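Local coordinates for alpha-ketoglutarate-dependent non-heme iron oxygenase EasH (Aspergillus japonicus, PDB 5M0T), which acts as an iron(II)- and 2-oxoglutarate-dependent oxidase in the biosynthesis of the ergot alkaloid cycloclavine, at residues A[57-62]-A[66-71]; A[255-258]-A[263-266]; A[261-264]-A[269-272]. All coordinates share one frame; numbering follows the deposited sequence. Where two conformers were deposited one is given.

How the contacts relate
Contact 1 closes well before contacts 2 and 3 open; these two overlap along the chain. Contact 1 joins a loop to helix 66-71 beside the 2-oxoglutarate pocket; its centre lies about 29 Å from that of contact 2 and about 31 Å from that of contact 3. Contacts 2 and 3 have centres about 6 Å apart and share Thr263 and Val264: helix 253-258 meets strand 264-266, which pairs with strand 269-271 in a two-stranded antiparallel sheet. Contacts 1 and 3 both touch the second subunit, where Gln67 of one copy meets Asp270 of the other, so the dimer brings the hairpin of one chain to the pocket-side helix of its partner.

Contact 1: residues A[57-62]-A[66-71]; sequences KQWELG and YQESYL
The loop 57-62 passes helix 66-71 with Trp59 nearest Leu71 (CA to CA 7.0 Å) and Leu61 nearest Glu68; three residues join the two segments. Trp59 extends its indole toward the helix, CG anti to the backbone N (chi1 173°). Leu71 CB sits over the six-membered ring in a CH-pi contact, 4.3 Å from the centroid of the Trp59 ring, and Leu71 CD1 reaches Trp59 CZ3 at 3.9 Å. Gln67 adds its CB at Trp59 CH2.

Near the edge of the indole, Trp59 NE1 donates to Glu68 OE1 at 3.1 Å. The carboxylate stands almost perpendicular to the ring, and the N-H meets OE1 from above the carboxylate plane. Glu68 OE2 uses its syn lone pair to accept Gly62 N at 3.2 Å, in a fairly straight bond (162°). Leu61 lays CD1 against the same oxygen. Both carboxylate oxygens are thus gripped by donors from the loop, OE1 also taking the backbone N of Gln63; this should fix the rotation of the group and probably favours its ionised form. Gly62 itself has a positive phi (104°).

Leu71 lines the 2-oxoglutarate pocket, so the indole backs a residue that touches the cosubstrate. The loop follows helix 42-52, Trp59 also leans on Gln76 of strand 75-77, and Leu276 of the second subunit packs on both Trp59 and Leu71.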
ATOM      1  N   LYS A  57      13.519  -7.292  22.546  1.00 72.99           N
ATOM      2  CA  LYS A  57      13.319  -8.727  22.826  1.00 72.69           C
ATOM      3  C   LYS A  57      13.569  -9.634  21.600  1.00 71.98           C
ATOM      4  O   LYS A  57      13.781  -9.162  20.489  1.00 70.45           O
ATOM      5  CB  LYS A  57      11.926  -8.997  23.459  1.00 73.77           C
ATOM      6  CG  LYS A  57      10.743  -9.140  22.503  1.00 74.12           C
ATOM      7  CD  LYS A  57      10.575  -7.966  21.562  1.00 74.09           C
ATOM      8  CE  LYS A  57       9.367  -8.190  20.672  1.00 74.85           C
ATOM      9  NZ  LYS A  57       9.563  -7.514  19.366  1.00 74.73           N
ATOM     10  N   GLN A  58      13.530 -10.942  21.835  1.00 74.25           N
ATOM     11  CA  GLN A  58      13.760 -11.952  20.798  1.00 75.24           C
ATOM     12  C   GLN A  58      12.578 -12.025  19.814  1.00 74.77           C
ATOM     13  O   GLN A  58      11.432 -11.774  20.194  1.00 74.68           O
ATOM     14  CB  GLN A  58      14.005 -13.328  21.459  1.00 75.39           C
ATOM     15  CG  GLN A  58      14.547 -14.422  20.537  1.00 75.53           C
ATOM     16  CD  GLN A  58      15.938 -14.125  19.975  1.00 77.43           C
ATOM     17  OE1 GLN A  58      16.699 -13.322  20.526  1.00 79.67           O
ATOM     18  NE2 GLN A  58      16.277 -14.781  18.873  1.00 77.95           N
ATOM     19  N   TRP A  59      12.868 -12.352  18.551  1.00 73.41           N
ATOM     20  CA  TRP A  59      11.821 -12.625  17.552  1.00 72.52           C
ATOM     21  C   TRP A  59      11.039 -13.902  17.923  1.00 72.84           C
ATOM     22  O   TRP A  59      11.645 -14.976  18.086  1.00 71.46           O
ATOM     23  CB  TRP A  59      12.432 -12.783  16.150  1.00 71.54           C
ATOM     24  CG  TRP A  59      11.434 -13.230  15.100  1.00 72.60           C
ATOM     25  CD1 TRP A  59      11.129 -14.521  14.741  1.00 72.29           C
ATOM     26  CD2 TRP A  59      10.606 -12.387  14.290  1.00 72.92           C
ATOM     27  NE1 TRP A  59      10.166 -14.528  13.762  1.00 72.23           N
ATOM     28  CE2 TRP A  59       9.824 -13.234  13.463  1.00 73.83           C
ATOM     29  CE3 TRP A  59      10.447 -10.999  14.180  1.00 72.48           C
ATOM     30  CZ2 TRP A  59       8.901 -12.732  12.533  1.00 74.32           C
ATOM     31  CZ3 TRP A  59       9.536 -10.501  13.269  1.00 73.32           C
ATOM     32  CH2 TRP A  59       8.768 -11.366  12.454  1.00 74.42           C
ATOM     33  N   GLU A  60       9.710 -13.778  18.044  1.00 72.96           N
ATOM     34  CA  GLU A  60       8.833 -14.920  18.357  1.00 73.68           C
ATOM     35  C   GLU A  60       8.574 -15.772  17.112  1.00 73.28           C
ATOM     36  O   GLU A  60       7.972 -15.302  16.143  1.00 73.62           O
ATOM     37  CB  GLU A  60       7.493 -14.457  18.950  1.00 74.83           C
ATOM     38  CG  GLU A  60       6.667 -15.598  19.540  1.00 76.78           C
ATOM     39  CD  GLU A  60       5.415 -15.152  20.278  1.00 77.88           C
ATOM     40  OE1 GLU A  60       5.181 -13.939  20.521  1.00 78.04           O
ATOM     41  OE2 GLU A  60       4.645 -16.054  20.636  1.00 77.88           O
ATOM     42  N   LEU A  61       9.031 -17.024  17.153  1.00 73.12           N
ATOM     43  CA  LEU A  61       8.760 -18.004  16.092  1.00 73.78           C
ATOM     44  C   LEU A  61       7.275 -18.420  16.081  1.00 74.59           C
ATOM     45  O   LEU A  61       6.543 -18.225  17.065  1.00 74.00           O
ATOM     46  CB  LEU A  61       9.664 -19.242  16.247  1.00 74.44           C
ATOM     47  CG  LEU A  61      11.006 -19.396  15.536  1.00 74.13           C
ATOM     48  CD1 LEU A  61      10.874 -20.522  14.523  1.00 75.61           C
ATOM     49  CD2 LEU A  61      11.559 -18.144  14.863  1.00 73.10           C
ATOM     50  N   GLY A  62       6.863 -19.003  14.953  1.00 75.70           N
ATOM     51  CA  GLY A  62       5.487 -19.457  14.724  1.00 78.19           C
ATOM     52  C   GLY A  62       4.642 -18.578  13.812  1.00 78.69           C
ATOM     53  O   GLY A  62       3.425 -18.781  13.741  1.00 80.97           O
ATOM     54  N   TYR A  66       7.339 -14.368   5.359  1.00 78.43           N
ATOM     55  CA  TYR A  66       8.600 -13.907   4.748  1.00 78.01           C
ATOM     56  C   TYR A  66       9.494 -13.229   5.797  1.00 75.24           C
ATOM     57  O   TYR A  66      10.710 -13.457   5.816  1.00 73.87           O
ATOM     58  CB  TYR A  66       8.314 -12.937   3.582  1.00 81.80           C
ATOM     59  CG  TYR A  66       9.421 -12.790   2.546  1.00 82.60           C
ATOM     60  CD1 TYR A  66       9.738 -13.852   1.684  1.00 83.40           C
ATOM     61  CD2 TYR A  66      10.116 -11.578   2.388  1.00 83.16           C
ATOM     62  CE1 TYR A  66      10.727 -13.726   0.721  1.00 83.17           C
ATOM     63  CE2 TYR A  66      11.116 -11.452   1.433  1.00 83.78           C
ATOM     64  CZ  TYR A  66      11.406 -12.526   0.596  1.00 83.87           C
ATOM     65  OH  TYR A  66      12.383 -12.429  -0.366  1.00 85.64           O
ATOM     66  N   GLN A  67       8.881 -12.409   6.658  1.00 74.22           N
ATOM     67  CA  GLN A  67       9.577 -11.764   7.781  1.00 72.72           C
ATOM     68  C   GLN A  67      10.364 -12.791   8.605  1.00 70.33           C
ATOM     69  O   GLN A  67      11.570 -12.639   8.815  1.00 68.87           O
ATOM     70  CB  GLN A  67       8.588 -11.018   8.708  1.00 73.22           C
ATOM     71  CG  GLN A  67       8.267  -9.591   8.311  1.00 74.92           C
ATOM     72  CD  GLN A  67       7.392  -9.466   7.083  1.00 77.47           C
ATOM     73  OE1 GLN A  67       6.961 -10.454   6.482  1.00 77.97           O
ATOM     74  NE2 GLN A  67       7.115  -8.222   6.702  1.00 80.19           N
ATOM     75  N   GLU A  68       9.676 -13.842   9.045  1.00 69.64           N
ATOM     76  CA  GLU A  68      10.298 -14.883   9.870  1.00 68.19           C
ATOM     77  C   GLU A  68      11.503 -15.611   9.234  1.00 66.63           C
ATOM     78  O   GLU A  68      12.441 -15.970   9.955  1.00 66.11           O
ATOM     79  CB  GLU A  68       9.255 -15.901  10.354  1.00 68.96           C
ATOM     80  CG  GLU A  68       9.846 -17.008  11.230  1.00 68.33           C
ATOM     81  CD  GLU A  68       8.877 -17.561  12.251  1.00 69.60           C
ATOM     82  OE1 GLU A  68       8.201 -16.757  12.922  1.00 69.67           O
ATOM     83  OE2 GLU A  68       8.813 -18.798  12.406  1.00 71.05           O
ATOM     84  N   SER A  69      11.479 -15.820   7.916  0.50 66.86           N
ATOM     85  CA  SER A  69      12.575 -16.518   7.221  0.50 65.70           C
ATOM     86  C   SER A  69      13.927 -15.784   7.323  0.50 64.74           C
ATOM     87  O   SER A  69      14.973 -16.435   7.474  0.50 63.70           O
ATOM     88  CB  SER A  69      12.207 -16.771   5.757  0.50 66.59           C
ATOM     89  OG  SER A  69      11.242 -17.799   5.652  0.50 67.19           O
ATOM     90  N   TYR A  70      13.887 -14.446   7.261  1.00 64.94           N
ATOM     91  CA  TYR A  70      15.093 -13.585   7.402  1.00 64.49           C
ATOM     92  C   TYR A  70      15.399 -13.074   8.837  1.00 63.74           C
ATOM     93  O   TYR A  70      16.560 -12.767   9.136  1.00 62.69           O
ATOM     94  CB  TYR A  70      15.008 -12.382   6.418  1.00 65.97           C
ATOM     95  CG  TYR A  70      15.141 -12.823   4.983  1.00 66.39           C
ATOM     96  CD1 TYR A  70      16.346 -13.345   4.508  1.00 65.65           C
ATOM     97  CD2 TYR A  70      14.052 -12.789   4.113  1.00 67.82           C
ATOM     98  CE1 TYR A  70      16.478 -13.791   3.201  1.00 65.94           C
ATOM     99  CE2 TYR A  70      14.173 -13.231   2.797  1.00 68.29           C
ATOM    100  CZ  TYR A  70      15.379 -13.744   2.347  1.00 67.18           C
ATOM    101  OH  TYR A  70      15.495 -14.166   1.042  1.00 67.34           O
ATOM    102  N   LEU A  71      14.380 -12.984   9.706  1.00 63.85           N
ATOM    103  CA  LEU A  71      14.520 -12.379  11.060  1.00 64.01           C
ATOM    104  C   LEU A  71      14.598 -13.351  12.268  1.00 63.27           C
ATOM    105  O   LEU A  71      14.714 -12.896  13.410  1.00 63.10           O
ATOM    106  CB  LEU A  71      13.398 -11.347  11.301  1.00 65.05           C
ATOM    107  CG  LEU A  71      13.367 -10.130  10.363  1.00 66.76           C
ATOM    108  CD1 LEU A  71      12.065  -9.360  10.527  1.00 67.89           C
ATOM    109  CD2 LEU A  71      14.565  -9.215  10.589  1.00 67.29           C
TER

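Contact 2: residues A[255-258]-A[263-266]; sequences AQKM and TVSA
Lys257, on helix 253-258, lays its aliphatic chain against Val264, the first residue of strand 264-266, where the chain leaves the helix through a short loop and enters a beta hairpin. This helix-loop-strand junction is small: 111 Å² is buried between the two segments, and the nearest pair of CA atoms, those of Lys257 and Thr263, is 7.0 Å apart.

The close part sets the lysine methylenes against a valine methyl and, at CE, the carbonyl of Thr263. Lys257 is fully extended from CB to NZ, with CG trans to the backbone N (chi1 -172°), and this straight rod carries it from the last turn of the helix to the start of the strand. Val264 CG1 touches it at two points, 3.9 Å from Lys257 CG and 3.8 Å from Lys257 CE, so the methyl spans the rod from CG to CE, the two side chains crossing at a slant. The valine itself is buried, and its side chain also meets Trp113 of strand 112-122 and Cys232.

The other side is looser. Lys257 and Thr263 are partly exposed, and Thr263 directs its CB away from the helix, its OG1 engaged by Trp272 O and Leu279 N. What Thr263 offers the lysine is its backbone carbonyl. The ammonium group looks beyond both segments to a salt bridge with Asp111, whose OD2 also accepts the backbone N of Ser265. One carboxylate oxygen therefore ties the lysine of the helix to the strand, and its negative charge probably helps to keep the amine protonated. Short of that charged end, Lys257 CE lies 3.8 Å from Thr263 O.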
ATOM      1  N   ALA A 255       6.264  14.470   9.251  1.00 43.20           N
ATOM      2  CA  ALA A 255       6.453  13.220   9.992  1.00 43.43           C
ATOM      3  C   ALA A 255       5.152  12.412  10.066  1.00 43.61           C
ATOM      4  O   ALA A 255       5.184  11.186   9.917  1.00 45.11           O
ATOM      5  CB  ALA A 255       7.018  13.476  11.382  1.00 43.95           C
ATOM      6  N   GLN A 256       4.021  13.093  10.257  1.00 44.52           N
ATOM      7  CA  GLN A 256       2.700  12.432  10.236  1.00 44.31           C
ATOM      8  C   GLN A 256       2.448  11.692   8.922  1.00 42.72           C
ATOM      9  O   GLN A 256       1.931  10.575   8.918  1.00 44.99           O
ATOM     10  CB  GLN A 256       1.568  13.432  10.474  1.00 45.09           C
ATOM     11  CG  GLN A 256       1.537  14.032  11.870  1.00 46.89           C
ATOM     12  CD  GLN A 256       0.358  14.968  12.081  1.00 48.75           C
ATOM     13  OE1 GLN A 256      -0.141  15.578  11.146  1.00 48.44           O
ATOM     14  NE2 GLN A 256      -0.099  15.068  13.321  1.00 51.02           N
ATOM     15  N   LYS A 257       2.831  12.324   7.815  1.00 40.67           N
ATOM     16  CA  LYS A 257       2.688  11.743   6.496  1.00 38.51           C
ATOM     17  C   LYS A 257       3.545  10.489   6.306  1.00 37.20           C
ATOM     18  O   LYS A 257       3.110   9.559   5.638  1.00 34.47           O
ATOM     19  CB  LYS A 257       3.046  12.775   5.441  1.00 39.67           C
ATOM     20  CG  LYS A 257       2.765  12.370   4.008  1.00 39.01           C
ATOM     21  CD  LYS A 257       3.029  13.560   3.090  1.00 39.95           C
ATOM     22  CE  LYS A 257       2.949  13.150   1.632  1.00 40.89           C
ATOM     23  NZ  LYS A 257       3.414  14.232   0.717  1.00 42.62           N
ATOM     24  N   MET A 258       4.748  10.483   6.880  1.00 37.10           N
ATOM     25  CA  MET A 258       5.645   9.329   6.802  1.00 37.30           C
ATOM     26  C   MET A 258       5.080   8.107   7.535  1.00 37.82           C
ATOM     27  O   MET A 258       5.205   6.993   7.053  1.00 35.64           O
ATOM     28  CB  MET A 258       7.028   9.649   7.394  1.00 38.09           C
ATOM     29  CG  MET A 258       7.835  10.725   6.681  1.00 38.60           C
ATOM     30  SD  MET A 258       8.014  10.406   4.931  1.00 37.39           S
ATOM     31  CE  MET A 258       6.664  11.383   4.254  1.00 40.10           C
ATOM     32  N   THR A 263      -2.697  11.962   3.642  1.00 42.10           N
ATOM     33  CA  THR A 263      -2.893  11.601   2.258  1.00 39.81           C
ATOM     34  C   THR A 263      -1.571  11.747   1.514  1.00 39.16           C
ATOM     35  O   THR A 263      -0.797  12.665   1.770  1.00 38.73           O
ATOM     36  CB  THR A 263      -4.008  12.467   1.652  1.00 40.51           C
ATOM     37  OG1 THR A 263      -5.255  12.107   2.265  1.00 40.60           O
ATOM     38  CG2 THR A 263      -4.102  12.338   0.117  1.00 39.71           C
ATOM     39  N   VAL A 264      -1.324  10.804   0.606  1.00 39.50           N
ATOM     40  CA  VAL A 264      -0.095  10.737  -0.188  1.00 39.01           C
ATOM     41  C   VAL A 264      -0.510  10.720  -1.651  1.00 39.10           C
ATOM     42  O   VAL A 264      -1.569  10.207  -1.981  1.00 40.44           O
ATOM     43  CB  VAL A 264       0.780   9.510   0.157  1.00 38.63           C
ATOM     44  CG1 VAL A 264       1.444   9.685   1.506  1.00 38.37           C
ATOM     45  CG2 VAL A 264      -0.020   8.204   0.134  1.00 39.18           C
ATOM     46  N   SER A 265       0.304  11.327  -2.510  1.00 39.56           N
ATOM     47  CA  SER A 265       0.003  11.419  -3.944  1.00 39.03           C
ATOM     48  C   SER A 265       0.819  10.398  -4.737  1.00 37.24           C
ATOM     49  O   SER A 265       2.048  10.428  -4.720  1.00 35.28           O
ATOM     50  CB  SER A 265       0.288  12.826  -4.485  1.00 37.49           C
ATOM     51  OG  SER A 265      -0.182  12.937  -5.836  1.00 38.43           O
ATOM     52  N   ALA A 266       0.126   9.498  -5.424  1.00 39.43           N
ATOM     53  CA  ALA A 266       0.763   8.505  -6.288  1.00 38.86           C
ATOM     54  C   ALA A 266       0.686   9.045  -7.704  1.00 38.71           C
ATOM     55  O   ALA A 266      -0.350   8.903  -8.350  1.00 37.27           O
ATOM     56  CB  ALA A 266       0.037   7.171  -6.179  1.00 39.04           C
TER

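Contact 3: residues A[261-264]-A[269-272]; sequences WRTV and VDIW
The indole of Trp272 turns its edge to segment 261-264: Arg262 O lies near the ring plane, 3.6 Å from Trp272 CD1, and Trp261 N lies near that plane too, by NE1. The ring nitrogen itself donates to Gly260 O, just ahead of the segment. Beyond the contact, Trp113 meets the indole edge-to-face, and the ring of Trp272 of the second subunit also meets it, the planes steeply inclined.

The two backbones run antiparallel, their end-to-end directions 170° apart. Val264 and Ile271 form a hydrogen-bonded pair: Val264 N donates to Ile271 O at 3.1 Å, and Ile271 N to Val264 O at 2.9 Å, the latter bond almost straight (178°). These two residues point to one face of the hairpin, where Val264 CG2 meets Ile271 CG1 at 3.7 Å. Each of these carbons lies between its own backbone N and carbonyl carbon, which turns the two branches toward one another.

Thr263 continues the attachment past the regular ladder. With chi1 at -68°, Thr263 OG1 donates to Trp272 O at 2.9 Å, approaching from above the carbonyl plane, while its methyl CG2 lies against Ile271 O and Asp270 CB. Thr263 CA makes a further C-H...O contact with Trp272 O at 3.4 Å.

Trp272 has positive phi and psi, and its carbonyl is met by a side-chain hydroxyl in place of a ladder N-H. Since that hydroxyl also receives Leu279 N, it relays a hydrogen bond from the start of helix 279-282 to the end of the hairpin.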
ATOM      1  N   TRP A 261      -0.523   8.691   8.499  1.00 43.60           N
ATOM      2  CA  TRP A 261      -1.711   9.436   8.934  1.00 44.22           C
ATOM      3  C   TRP A 261      -2.091  10.645   8.045  1.00 45.07           C
ATOM      4  O   TRP A 261      -2.967  11.438   8.425  1.00 46.92           O
ATOM      5  CB  TRP A 261      -1.542   9.860  10.390  1.00 45.98           C
ATOM      6  CG  TRP A 261      -1.888   8.774  11.346  1.00 46.56           C
ATOM      7  CD1 TRP A 261      -1.136   7.683  11.653  1.00 45.33           C
ATOM      8  CD2 TRP A 261      -3.084   8.666  12.111  1.00 47.73           C
ATOM      9  NE1 TRP A 261      -1.784   6.907  12.568  1.00 46.97           N
ATOM     10  CE2 TRP A 261      -2.986   7.478  12.870  1.00 47.41           C
ATOM     11  CE3 TRP A 261      -4.230   9.458  12.233  1.00 48.82           C
ATOM     12  CZ2 TRP A 261      -3.988   7.053  13.740  1.00 49.14           C
ATOM     13  CZ3 TRP A 261      -5.238   9.035  13.111  1.00 51.09           C
ATOM     14  CH2 TRP A 261      -5.105   7.836  13.852  1.00 51.34           C
ATOM     15  N   ARG A 262      -1.479  10.779   6.867  1.00 42.60           N
ATOM     16  CA  ARG A 262      -1.917  11.786   5.894  1.00 42.79           C
ATOM     17  C   ARG A 262      -2.012  11.208   4.498  1.00 42.09           C
ATOM     18  O   ARG A 262      -1.480  10.135   4.201  1.00 40.95           O
ATOM     19  CB  ARG A 262      -0.983  13.009   5.883  1.00 42.87           C
ATOM     20  CG  ARG A 262      -1.277  14.023   6.969  1.00 45.03           C
ATOM     21  CD  ARG A 262      -0.124  14.979   7.222  1.00 45.20           C
ATOM     22  NE  ARG A 262      -0.364  15.793   8.409  1.00 46.73           N
ATOM     23  CZ  ARG A 262      -1.112  16.897   8.454  1.00 48.50           C
ATOM     24  NH1 ARG A 262      -1.747  17.377   7.382  1.00 48.84           N
ATOM     25  NH2 ARG A 262      -1.241  17.526   9.605  1.00 50.10           N
ATOM     26  N   THR A 263      -2.697  11.962   3.642  1.00 42.10           N
ATOM     27  CA  THR A 263      -2.893  11.601   2.258  1.00 39.81           C
ATOM     28  C   THR A 263      -1.571  11.747   1.514  1.00 39.16           C
ATOM     29  O   THR A 263      -0.797  12.665   1.770  1.00 38.73           O
ATOM     30  CB  THR A 263      -4.008  12.467   1.652  1.00 40.51           C
ATOM     31  OG1 THR A 263      -5.255  12.107   2.265  1.00 40.60           O
ATOM     32  CG2 THR A 263      -4.102  12.338   0.117  1.00 39.71           C
ATOM     33  N   VAL A 264      -1.324  10.804   0.606  1.00 39.50           N
ATOM     34  CA  VAL A 264      -0.095  10.737  -0.188  1.00 39.01           C
ATOM     35  C   VAL A 264      -0.510  10.720  -1.651  1.00 39.10           C
ATOM     36  O   VAL A 264      -1.569  10.207  -1.981  1.00 40.44           O
ATOM     37  CB  VAL A 264       0.780   9.510   0.157  1.00 38.63           C
ATOM     38  CG1 VAL A 264       1.444   9.685   1.506  1.00 38.37           C
ATOM     39  CG2 VAL A 264      -0.020   8.204   0.134  1.00 39.18           C
ATOM     40  N   VAL A 269      -2.380  10.950  -8.078  1.00 47.25           N
ATOM     41  CA  VAL A 269      -3.534  10.223  -7.560  1.00 49.83           C
ATOM     42  C   VAL A 269      -3.470  10.354  -6.053  1.00 44.76           C
ATOM     43  O   VAL A 269      -2.495   9.931  -5.454  1.00 42.53           O
ATOM     44  CB  VAL A 269      -3.489   8.701  -7.923  1.00 54.03           C
ATOM     45  CG1 VAL A 269      -4.775   7.999  -7.486  1.00 55.10           C
ATOM     46  CG2 VAL A 269      -3.228   8.461  -9.408  1.00 52.90           C
ATOM     47  N   ASP A 270      -4.488  10.947  -5.443  1.00 44.06           N
ATOM     48  CA  ASP A 270      -4.541  11.015  -3.994  1.00 44.86           C
ATOM     49  C   ASP A 270      -4.997   9.672  -3.482  1.00 44.68           C
ATOM     50  O   ASP A 270      -6.040   9.192  -3.897  1.00 44.66           O
ATOM     51  CB  ASP A 270      -5.490  12.116  -3.493  1.00 47.56           C
ATOM     52  CG  ASP A 270      -4.862  13.506  -3.542  1.00 48.37           C
ATOM     53  OD1 ASP A 270      -3.652  13.622  -3.806  1.00 47.99           O
ATOM     54  OD2 ASP A 270      -5.583  14.492  -3.310  1.00 53.14           O
ATOM     55  N   ILE A 271      -4.204   9.071  -2.600  1.00 44.05           N
ATOM     56  CA  ILE A 271      -4.586   7.839  -1.924  1.00 47.13           C
ATOM     57  C   ILE A 271      -4.357   7.973  -0.419  1.00 45.92           C
ATOM     58  O   ILE A 271      -3.668   8.899   0.029  1.00 48.05           O
ATOM     59  CB  ILE A 271      -3.856   6.601  -2.519  1.00 47.64           C
ATOM     60  CG1 ILE A 271      -2.345   6.660  -2.305  1.00 44.27           C
ATOM     61  CG2 ILE A 271      -4.168   6.470  -4.007  1.00 49.53           C
ATOM     62  CD1 ILE A 271      -1.634   5.443  -2.856  1.00 45.68           C
ATOM     63  N   TRP A 272      -4.950   7.045   0.341  1.00 42.26           N
ATOM     64  CA  TRP A 272      -5.022   7.132   1.800  1.00 41.71           C
ATOM     65  C   TRP A 272      -5.814   8.395   2.199  1.00 42.33           C
ATOM     66  O   TRP A 272      -5.320   9.297   2.870  1.00 42.10           O
ATOM     67  CB  TRP A 272      -3.622   7.087   2.415  1.00 40.39           C
ATOM     68  CG  TRP A 272      -3.557   6.454   3.759  1.00 41.72           C
ATOM     69  CD1 TRP A 272      -3.155   7.038   4.922  1.00 42.89           C
ATOM     70  CD2 TRP A 272      -3.862   5.085   4.080  1.00 42.65           C
ATOM     71  NE1 TRP A 272      -3.199   6.120   5.954  1.00 43.45           N
ATOM     72  CE2 TRP A 272      -3.618   4.913   5.457  1.00 42.53           C
ATOM     73  CE3 TRP A 272      -4.291   3.983   3.326  1.00 43.11           C
ATOM     74  CZ2 TRP A 272      -3.835   3.698   6.108  1.00 44.28           C
ATOM     75  CZ3 TRP A 272      -4.491   2.771   3.977  1.00 43.57           C
ATOM     76  CH2 TRP A 272      -4.259   2.639   5.352  1.00 43.79           C
TER